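Local coordinates for protein uncharacterized metal-dependent hydrolase (Pyrococcus horikoshii, PDB 3IGH) that is of unknown exact function but, as a member of the amidohydrolase family, probably hydrolyses carbon-nitrogen bonds other than peptide bonds, at residues R101-F106 against I125-F130; F106-D111 against I131-F136; P117-L122 against D158-I163. All blocks are in the same frame, centred on the assembly; numbering follows the deposited sequence.

Interaction 1 of 3, residues R101-F106 against I125-F130; sequences RIIFGF and IDKPVF. With SO4 (sulfate ion), chain M.
K127 lies against I103 where parallel strands 103-108 and 129-133 begin, within a mixed six-stranded sheet. Its CB faces R101 O and I103 CG1. With CG anti to the carbonyl carbon (chi1 -74°), still near R101 O, and the chain extended, the side chain runs past the isoleucine, and CD meets I103 CD1 at 3.8 Å. CE nears a sulfate ion, probably from the crystallisation liquor, whose O3 receives a weak 3.0 Å hydrogen bond from NZ; the same NZ is bonded to the carbonyl of G100. With an alanine in its place, I103 CD1 would probably lose the methylene CD beside it, and the carbonyl of G100 and the sulfate their ammonium partner. Beyond K127 the backbones pair: I103 N donates to P128 O (2.8 Å), F130 N to I103 O (3.0 Å) and G105 N to F130 O (3.0 Å). On one face I103 CB meets V129 CG2 at 4.1 Å and L95 of helix 88-96 touches I103; on the other, F104 CD1 packs against F130 CB (4.0 Å) beside helices 143-149 and 166-180. Apart from the lysine ammonium, the pairing thus seems to rest on backbone bonds and apolar packing, and probably little on charge.

Interaction 2 of 3, residues F106-D111 against I131-F136; sequences FGWDQD and IYRKCF. With SO4 (sulfate ion), chain I.
One face of the W108 indole is overlain by CA, CB and CG of R133, with a CH-pi contact from CA, 3.6 Å from the centroid of the five-membered ring; the guanidinium plane stands nearly perpendicular to the indole. A chi1 of 63° sets CG of W108 between its backbone N and carbonyl carbon and turns the ring across strand 131-133. NE1 of W108 thereby reaches I131 O in an almost straight bond of 3.1 Å; the oxygen lies in the ring plane, yet the donor stands well above the carbonyl plane. K134 N bonds to W108 O (2.8 Å), and F136 CE1 packs on F106 CB (3.7 Å). G107 has a positive phi at which a side chain would jam against the preceding carbonyl.

Past the indole, in the Q110 conformer described, R133 NE meets OE1 of Q110 (2.8 Å) on a lone pair. D109, R133 and K134 form a salt-bridge network, R133 NH2 to D109 OD1 (3.5 Å) and a long K134 NZ to D109 OD2, joining the end of the strand pair to the start of helix 110-113.

D109 is positioned as that helix's N-cap, OD1 accepting from D111 N. A sulfate, probably from the crystallisation liquor, sits at Q110 NE2 in this conformer. Helix 88-96 sets L91 beside W108 and I131, strand 138-141 adds V140, and helix 166-180 packs on Y132 and F136.

Interaction 3 of 3, residues P117-L122 against D158-I163; sequences PTRKEL and DEDTGI
R119 meets the turn at 158-163 through both its backbone and its guanidinium. Its backbone N donates to T161 O (2.8 Å, 169°), approaching from above the carbonyl plane. The side chain leaves with CG anti to the backbone N (chi1 176°) and bends at chi3, which brings NE to D160 O at 2.9 Å, again from above the carbonyl plane. NH2 adds a weak bond to the same oxygen and a weak, salt-bridged one to D160 OD2 (3.4 Å), while NH1 is taken by D143. A water, which receives from K120 N, donates to D160 O at 2.7 Å, so three donors, NE, more weakly NH2, and the water, converge on D160 O.

Each segment also satisfies its own turn. T118 and E121 form a capping box at the start of the short, weakly bonded helix at about 119-122: E121 N donates to T118 OG1 (3.2 Å), and T118 N returns a weak bond to E121 OE2. In the other segment, D158 makes an Asx motif, its OD2 accepting from T161 N at 3.1 Å, and G162 and I163 both face D158 in a G1 beta bulge between strands 157-158 and 163-165. G162 has positive phi, and a CB there would clash with CB of R119; its CA lies 3.8 Å from that atom. P117 O, buried by this contact, has no partner in the model. L122 turns to helix 88-96 and strands 129-133 and 138-141.

In the fold
The three contacts belong to one compact region on the same side of the chain's centre, their centres 13 to 14 Å apart. Interactions 1 and 2 are successive stretches of the same parallel pair, strands 103-108 and 129-133, sharing F106 and joined by a probable hydrogen bond from Y132 N to G105 O. Interaction 3 uses helix 119-122, from the connection between those strands, and the turn between strands 157-158 and 163-165 at the far edge of the same six-stranded sheet. L122 packs on V129 and I131, and P117 on W108 and I131. Along the chain the segments alternate, so the contacts interlock within this sheet region of the amidohydrolase chain.

Interaction 1 of 3, residues R101-F106 against I125-F130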
loop_
_atom_site.group_PDB
_atom_site.type_symbol
_atom_site.label_atom_id
_atom_site.label_comp_id
_atom_site.label_asym_id
_atom_site.label_seq_id
_atom_site.Cartn_x
_atom_site.Cartn_y
_atom_site.Cartn_z
ATOM N N ARG A 101 28.093 15.599 2.054
ATOM C CA ARG A 101 28.333 15.707 3.487
ATOM C C ARG A 101 29.444 14.761 3.944
ATOM O O ARG A 101 30.372 15.167 4.652
ATOM C CB ARG A 101 27.033 15.384 4.217
ATOM C CG ARG A 101 26.910 15.898 5.634
ATOM C CD ARG A 101 25.459 15.780 6.105
ATOM N NE ARG A 101 25.064 14.398 6.398
ATOM C CZ ARG A 101 24.341 13.615 5.595
ATOM N NH1 ARG A 101 23.909 14.048 4.407
ATOM N NH2 ARG A 101 24.055 12.379 5.988
ATOM N N ILE A 102 29.341 13.501 3.531
ATOM C CA ILE A 102 30.324 12.482 3.876
ATOM C C ILE A 102 30.912 11.991 2.568
ATOM O O ILE A 102 30.173 11.749 1.611
ATOM C CB ILE A 102 29.672 11.302 4.622
ATOM C CG1 ILE A 102 29.029 11.782 5.919
ATOM C CG2 ILE A 102 30.689 10.221 4.950
ATOM C CD1 ILE A 102 27.771 11.076 6.207
ATOM N N ILE A 103 32.236 11.864 2.526
ATOM C CA ILE A 103 32.917 11.389 1.331
ATOM C C ILE A 103 33.143 9.889 1.442
ATOM O O ILE A 103 33.946 9.427 2.255
ATOM C CB ILE A 103 34.253 12.141 1.079
ATOM C CG1 ILE A 103 34.036 13.666 1.089
ATOM C CG2 ILE A 103 34.894 11.677 -0.232
ATOM C CD1 ILE A 103 33.006 14.192 0.071
ATOM N N PHE A 104 32.398 9.139 0.637
ATOM C CA PHE A 104 32.533 7.690 0.570
ATOM C C PHE A 104 33.370 7.340 -0.658
ATOM O O PHE A 104 33.182 7.914 -1.731
ATOM C CB PHE A 104 31.160 7.008 0.473
ATOM C CG PHE A 104 30.351 7.056 1.745
ATOM C CD1 PHE A 104 30.663 6.226 2.820
ATOM C CD2 PHE A 104 29.255 7.909 1.853
ATOM C CE1 PHE A 104 29.905 6.257 3.993
ATOM C CE2 PHE A 104 28.489 7.948 3.022
ATOM C CZ PHE A 104 28.817 7.119 4.093
ATOM N N GLY A 105 34.296 6.405 -0.487
ATOM C CA GLY A 105 35.137 5.957 -1.580
ATOM C C GLY A 105 35.250 4.449 -1.601
ATOM O O GLY A 105 34.911 3.780 -0.623
ATOM N N PHE A 106 35.747 3.914 -2.711
ATOM C CA PHE A 106 35.891 2.463 -2.859
ATOM C C PHE A 106 37.024 2.130 -3.824
ATOM O O PHE A 106 37.394 2.948 -4.671
ATOM C CB PHE A 106 34.574 1.821 -3.357
ATOM C CG PHE A 106 34.335 1.988 -4.843
ATOM C CD1 PHE A 106 34.697 0.980 -5.743
ATOM C CD2 PHE A 106 33.759 3.151 -5.341
ATOM C CE1 PHE A 106 34.499 1.140 -7.114
ATOM C CE2 PHE A 106 33.542 3.312 -6.704
ATOM C CZ PHE A 106 33.921 2.308 -7.593
ATOM N N ILE A 125 41.384 15.847 4.386
ATOM C CA ILE A 125 40.076 16.189 3.835
ATOM C C ILE A 125 39.189 16.662 4.985
ATOM O O ILE A 125 39.033 15.956 5.985
ATOM C CB ILE A 125 39.438 14.986 3.107
ATOM C CG1 ILE A 125 40.361 14.497 1.985
ATOM C CG2 ILE A 125 38.077 15.363 2.525
ATOM C CD1 ILE A 125 40.718 13.037 2.089
ATOM N N ASP A 126 38.608 17.854 4.832
ATOM C CA ASP A 126 37.870 18.524 5.912
ATOM C C ASP A 126 36.414 18.039 6.048
ATOM O O ASP A 126 35.507 18.808 6.388
ATOM C CB ASP A 126 37.941 20.050 5.719
ATOM C CG ASP A 126 37.632 20.828 6.999
ATOM O OD1 ASP A 126 38.090 20.419 8.091
ATOM O OD2 ASP A 126 36.919 21.852 6.902
ATOM N N LYS A 127 36.205 16.752 5.778
ATOM C CA LYS A 127 34.886 16.118 5.801
ATOM C C LYS A 127 35.058 14.710 6.366
ATOM O O LYS A 127 36.176 14.174 6.341
ATOM C CB LYS A 127 34.301 16.047 4.385
ATOM C CG LYS A 127 33.805 17.374 3.826
ATOM C CD LYS A 127 33.262 17.217 2.418
ATOM C CE LYS A 127 32.652 18.517 1.910
ATOM N NZ LYS A 127 31.999 18.333 0.582
ATOM N N PRO A 128 33.973 14.107 6.897
ATOM C CA PRO A 128 34.082 12.685 7.239
ATOM C C PRO A 128 34.375 11.887 5.965
ATOM O O PRO A 128 33.751 12.127 4.924
ATOM C CB PRO A 128 32.691 12.342 7.793
ATOM C CG PRO A 128 32.106 13.662 8.194
ATOM C CD PRO A 128 32.635 14.644 7.214
ATOM N N VAL A 129 35.366 11.004 6.055
ATOM C CA VAL A 129 35.833 10.186 4.929
ATOM C C VAL A 129 35.812 8.732 5.361
ATOM O O VAL A 129 36.319 8.393 6.425
ATOM C CB VAL A 129 37.283 10.580 4.485
ATOM C CG1 VAL A 129 37.859 9.576 3.476
ATOM C CG2 VAL A 129 37.291 11.956 3.876
ATOM N N PHE A 130 35.211 7.880 4.533
ATOM C CA PHE A 130 35.171 6.446 4.771
ATOM C C PHE A 130 35.491 5.763 3.436
ATOM O O PHE A 130 34.752 5.931 2.462
ATOM C CB PHE A 130 33.777 6.051 5.269
ATOM C CG PHE A 130 33.656 4.607 5.681
ATOM C CD1 PHE A 130 33.949 4.223 6.980
ATOM C CD2 PHE A 130 33.229 3.635 4.773
ATOM C CE1 PHE A 130 33.832 2.902 7.380
ATOM C CE2 PHE A 130 33.114 2.305 5.165
ATOM C CZ PHE A 130 33.408 1.939 6.472
HETATM S S SO4 M . 29.483 19.774 -1.216
HETATM O O1 SO4 M . 29.815 21.170 -0.948
HETATM O O2 SO4 M . 30.624 19.116 -1.843
HETATM O O3 SO4 M . 29.164 19.103 0.041
HETATM O O4 SO4 M . 28.331 19.704 -2.112
#

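Interaction 2 of 3, residues F106-D111 against I131-F136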
loop_
_atom_site.group_PDB
_atom_site.type_symbol
_atom_site.label_atom_id
_atom_site.label_comp_id
_atom_site.label_asym_id
_atom_site.label_seq_id
_atom_site.Cartn_x
_atom_site.Cartn_y
_atom_site.Cartn_z
ATOM N N PHE A 106 35.747 3.914 -2.711
ATOM C CA PHE A 106 35.891 2.463 -2.859
ATOM C C PHE A 106 37.024 2.130 -3.824
ATOM O O PHE A 106 37.394 2.948 -4.671
ATOM C CB PHE A 106 34.574 1.821 -3.357
ATOM C CG PHE A 106 34.335 1.988 -4.843
ATOM C CD1 PHE A 106 34.697 0.980 -5.743
ATOM C CD2 PHE A 106 33.759 3.151 -5.341
ATOM C CE1 PHE A 106 34.499 1.140 -7.114
ATOM C CE2 PHE A 106 33.542 3.312 -6.704
ATOM C CZ PHE A 106 33.921 2.308 -7.593
ATOM N N GLY A 107 37.543 0.911 -3.701
ATOM C CA GLY A 107 38.397 0.343 -4.731
ATOM C C GLY A 107 39.897 0.522 -4.602
ATOM O O GLY A 107 40.631 0.096 -5.494
ATOM N N TRP A 108 40.371 1.132 -3.513
ATOM C CA TRP A 108 41.822 1.302 -3.337
ATOM C C TRP A 108 42.497 -0.025 -3.034
ATOM O O TRP A 108 41.868 -0.956 -2.537
ATOM C CB TRP A 108 42.173 2.356 -2.260
ATOM C CG TRP A 108 41.715 2.016 -0.858
ATOM C CD1 TRP A 108 40.576 2.463 -0.253
ATOM C CD2 TRP A 108 42.376 1.176 0.106
ATOM N NE1 TRP A 108 40.475 1.945 1.011
ATOM C CE2 TRP A 108 41.570 1.163 1.267
ATOM C CE3 TRP A 108 43.569 0.439 0.107
ATOM C CZ2 TRP A 108 41.913 0.434 2.412
ATOM C CZ3 TRP A 108 43.906 -0.285 1.246
ATOM C CH2 TRP A 108 43.085 -0.278 2.385
ATOM N N ASP A 109 43.799 -0.097 -3.311
ATOM C CA ASP A 109 44.568 -1.310 -3.095
ATOM C C ASP A 109 45.976 -0.887 -2.693
ATOM O O ASP A 109 46.610 -0.110 -3.417
ATOM C CB ASP A 109 44.602 -2.123 -4.406
ATOM C CG ASP A 109 45.374 -3.442 -4.291
ATOM O OD1 ASP A 109 45.947 -3.777 -3.227
ATOM O OD2 ASP A 109 45.388 -4.179 -5.299
ATOM N N GLN A 110 46.460 -1.421 -1.566
ATOM C CA GLN A 110 47.805 -1.091 -1.068
ATOM C C GLN A 110 48.896 -1.532 -2.048
ATOM O O GLN A 110 49.970 -0.943 -2.079
ATOM C CB GLN A 110 48.061 -1.656 0.345
ATOM C CG GLN A 110 48.180 -3.189 0.469
ATOM C CD GLN A 110 46.841 -3.887 0.656
ATOM O OE1 GLN A 110 45.783 -3.346 0.318
ATOM N NE2 GLN A 110 46.882 -5.095 1.205
ATOM N N ASP A 111 48.600 -2.555 -2.853
ATOM C CA ASP A 111 49.526 -3.043 -3.884
ATOM C C ASP A 111 49.751 -2.027 -5.006
ATOM O O ASP A 111 50.846 -1.943 -5.573
ATOM C CB ASP A 111 49.042 -4.384 -4.443
ATOM C CG ASP A 111 49.211 -5.523 -3.452
ATOM O OD1 ASP A 111 49.892 -5.326 -2.418
ATOM O OD2 ASP A 111 48.672 -6.620 -3.711
ATOM N N ILE A 131 36.601 5.031 3.371
ATOM C CA ILE A 131 37.038 4.456 2.081
ATOM C C ILE A 131 37.224 2.944 2.106
ATOM O O ILE A 131 38.052 2.407 2.847
ATOM C CB ILE A 131 38.282 5.178 1.464
ATOM C CG1 ILE A 131 39.491 5.170 2.416
ATOM C CG2 ILE A 131 37.929 6.603 1.062
ATOM C CD1 ILE A 131 40.817 5.532 1.731
ATOM N N TYR A 132 36.436 2.261 1.277
ATOM C CA TYR A 132 36.519 0.815 1.162
ATOM C C TYR A 132 37.723 0.411 0.330
ATOM O O TYR A 132 37.974 0.992 -0.723
ATOM C CB TYR A 132 35.283 0.272 0.461
ATOM C CG TYR A 132 34.040 0.229 1.303
ATOM C CD1 TYR A 132 33.842 -0.794 2.238
ATOM C CD2 TYR A 132 33.038 1.188 1.143
ATOM C CE1 TYR A 132 32.674 -0.849 3.004
ATOM C CE2 TYR A 132 31.870 1.143 1.905
ATOM C CZ TYR A 132 31.695 0.122 2.826
ATOM O OH TYR A 132 30.544 0.082 3.577
ATOM N N ARG A 133 38.449 -0.592 0.813
ATOM C CA ARG A 133 39.435 -1.296 -0.003
ATOM C C ARG A 133 38.700 -2.067 -1.089
ATOM O O ARG A 133 37.533 -2.430 -0.921
ATOM C CB ARG A 133 40.230 -2.289 0.850
ATOM C CG ARG A 133 41.468 -2.879 0.144
ATOM C CD ARG A 133 42.167 -3.958 0.959
ATOM N NE ARG A 133 43.225 -4.572 0.156
ATOM C CZ ARG A 133 43.068 -5.645 -0.619
ATOM N NH1 ARG A 133 41.897 -6.267 -0.693
ATOM N NH2 ARG A 133 44.094 -6.108 -1.317
ATOM N N LYS A 134 39.379 -2.273 -2.215
ATOM C CA LYS A 134 39.021 -3.284 -3.209
ATOM C C LYS A 134 38.496 -4.539 -2.498
ATOM O O LYS A 134 39.105 -5.011 -1.532
ATOM C CB LYS A 134 40.282 -3.599 -4.029
ATOM C CG LYS A 134 40.125 -4.562 -5.181
ATOM C CD LYS A 134 41.483 -5.116 -5.600
ATOM C CE LYS A 134 41.888 -6.312 -4.745
ATOM N NZ LYS A 134 43.014 -7.066 -5.357
ATOM N N CYS A 135 37.348 -5.041 -2.956
ATOM C CA CYS A 135 36.676 -6.244 -2.398
ATOM C C CYS A 135 35.836 -6.020 -1.136
ATOM O O CYS A 135 35.178 -6.949 -0.660
ATOM C CB CYS A 135 37.635 -7.447 -2.228
ATOM S SG CYS A 135 38.555 -7.871 -3.739
ATOM N N PHE A 136 35.871 -4.794 -0.603
ATOM C CA PHE A 136 34.942 -4.314 0.434
ATOM C C PHE A 136 34.994 -5.086 1.766
ATOM O O PHE A 136 33.993 -5.163 2.476
ATOM C CB PHE A 136 33.489 -4.263 -0.103
ATOM C CG PHE A 136 33.287 -3.328 -1.282
ATOM C CD1 PHE A 136 32.844 -2.024 -1.082
ATOM C CD2 PHE A 136 33.513 -3.761 -2.589
ATOM C CE1 PHE A 136 32.646 -1.160 -2.150
ATOM C CE2 PHE A 136 33.324 -2.905 -3.669
ATOM C CZ PHE A 136 32.886 -1.597 -3.450
HETATM S S SO4 I . 49.782 -6.432 2.951
HETATM O O1 SO4 I . 50.597 -5.249 3.236
HETATM O O2 SO4 I . 50.520 -7.640 3.312
HETATM O O3 SO4 I . 48.550 -6.367 3.735
HETATM O O4 SO4 I . 49.463 -6.480 1.526
HETATM O O HOH W 1 36.119 -1.430 -2.870
#

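Interaction 3 of 3, residues P117-L122 against D158-I163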
loop_
_atom_site.group_PDB
_atom_site.type_symbol
_atom_site.label_atom_id
_atom_site.label_comp_id
_atom_site.label_asym_id
_atom_site.label_seq_id
_atom_site.Cartn_x
_atom_site.Cartn_y
_atom_site.Cartn_z
ATOM N N PRO A 117 46.531 3.321 3.105
ATOM C CA PRO A 117 46.155 4.677 3.501
ATOM C C PRO A 117 45.827 4.701 4.995
ATOM O O PRO A 117 45.536 3.653 5.581
ATOM C CB PRO A 117 44.929 4.990 2.630
ATOM C CG PRO A 117 44.404 3.679 2.184
ATOM C CD PRO A 117 45.454 2.625 2.374
ATOM N N THR A 118 45.924 5.874 5.617
ATOM C CA THR A 118 45.765 5.977 7.073
ATOM C C THR A 118 44.803 7.096 7.461
ATOM O O THR A 118 44.617 8.056 6.707
ATOM C CB THR A 118 47.109 6.276 7.793
ATOM O OG1 THR A 118 47.533 7.608 7.463
ATOM C CG2 THR A 118 48.196 5.250 7.428
ATOM N N ARG A 119 44.225 6.952 8.656
ATOM C CA ARG A 119 43.426 7.981 9.332
ATOM C C ARG A 119 44.080 9.366 9.290
ATOM O O ARG A 119 43.432 10.355 8.927
ATOM C CB ARG A 119 43.171 7.547 10.787
ATOM C CG ARG A 119 42.426 8.569 11.657
ATOM C CD ARG A 119 42.434 8.172 13.138
ATOM N NE ARG A 119 43.787 8.049 13.688
ATOM C CZ ARG A 119 44.541 9.065 14.110
ATOM N NH1 ARG A 119 44.099 10.320 14.063
ATOM N NH2 ARG A 119 45.755 8.820 14.580
ATOM N N LYS A 120 45.368 9.428 9.638
ATOM C CA LYS A 120 46.118 10.693 9.618
ATOM C C LYS A 120 46.156 11.353 8.244
ATOM O O LYS A 120 45.940 12.559 8.133
ATOM C CB LYS A 120 47.546 10.495 10.142
ATOM C CG LYS A 120 47.650 10.424 11.652
ATOM C CD LYS A 120 49.052 10.043 12.094
ATOM C CE LYS A 120 49.111 9.831 13.598
ATOM N NZ LYS A 120 50.415 9.256 14.021
ATOM N N GLU A 121 46.424 10.561 7.204
ATOM C CA GLU A 121 46.478 11.070 5.824
ATOM C C GLU A 121 45.113 11.571 5.359
ATOM O O GLU A 121 45.005 12.586 4.665
ATOM C CB GLU A 121 46.997 9.989 4.871
ATOM C CG GLU A 121 48.480 9.659 5.041
ATOM C CD GLU A 121 48.849 8.252 4.576
ATOM O OE1 GLU A 121 50.029 7.877 4.734
ATOM O OE2 GLU A 121 47.975 7.514 4.063
ATOM N N LEU A 122 44.066 10.869 5.782
ATOM C CA LEU A 122 42.702 11.217 5.397
ATOM C C LEU A 122 42.157 12.416 6.182
ATOM O O LEU A 122 41.130 12.991 5.805
ATOM C CB LEU A 122 41.787 10.002 5.555
ATOM C CG LEU A 122 42.108 8.783 4.683
ATOM C CD1 LEU A 122 41.217 7.613 5.077
ATOM C CD2 LEU A 122 41.965 9.109 3.207
ATOM N N ASP A 158 41.531 -0.775 14.488
ATOM C CA ASP A 158 42.772 -0.130 14.882
ATOM C C ASP A 158 42.541 1.368 14.881
ATOM O O ASP A 158 42.392 1.987 13.826
ATOM C CB ASP A 158 43.899 -0.517 13.926
ATOM C CG ASP A 158 45.281 -0.142 14.454
ATOM O OD1 ASP A 158 46.089 -1.068 14.678
ATOM O OD2 ASP A 158 45.564 1.068 14.631
ATOM N N GLU A 159 42.524 1.947 16.076
ATOM C CA GLU A 159 42.121 3.338 16.252
ATOM C C GLU A 159 43.179 4.329 15.758
ATOM O O GLU A 159 42.845 5.427 15.309
ATOM C CB GLU A 159 41.716 3.588 17.715
ATOM C CG GLU A 159 40.888 2.424 18.293
ATOM C CD GLU A 159 40.054 2.769 19.518
ATOM O OE1 GLU A 159 39.366 1.849 20.032
ATOM O OE2 GLU A 159 40.075 3.942 19.963
ATOM N N ASP A 160 44.449 3.925 15.808
ATOM C CA ASP A 160 45.542 4.794 15.368
ATOM C C ASP A 160 45.640 4.918 13.848
ATOM O O ASP A 160 45.796 6.024 13.324
ATOM C CB ASP A 160 46.886 4.335 15.953
ATOM C CG ASP A 160 48.022 5.305 15.637
ATOM O OD1 ASP A 160 49.030 4.869 15.041
ATOM O OD2 ASP A 160 47.903 6.507 15.968
ATOM N N THR A 161 45.566 3.786 13.150
ATOM C CA THR A 161 45.690 3.766 11.683
ATOM C C THR A 161 44.349 4.007 10.986
ATOM O O THR A 161 44.309 4.351 9.803
ATOM C CB THR A 161 46.269 2.434 11.182
ATOM O OG1 THR A 161 45.430 1.363 11.620
ATOM C CG2 THR A 161 47.685 2.218 11.715
ATOM N N GLY A 162 43.258 3.823 11.726
ATOM C CA GLY A 162 41.912 4.033 11.190
ATOM C C GLY A 162 41.376 2.851 10.401
ATOM O O GLY A 162 40.364 2.983 9.711
ATOM N N ILE A 163 42.043 1.701 10.524
ATOM C CA ILE A 163 41.709 0.493 9.757
ATOM C C ILE A 163 40.619 -0.326 10.434
ATOM O O ILE A 163 40.743 -0.712 11.601
ATOM C CB ILE A 163 42.960 -0.386 9.486
ATOM C CG1 ILE A 163 43.909 0.344 8.525
ATOM C CG2 ILE A 163 42.559 -1.756 8.921
ATOM C CD1 ILE A 163 45.326 -0.197 8.504
HETATM O O HOH W 2 46.723 7.188 11.094
#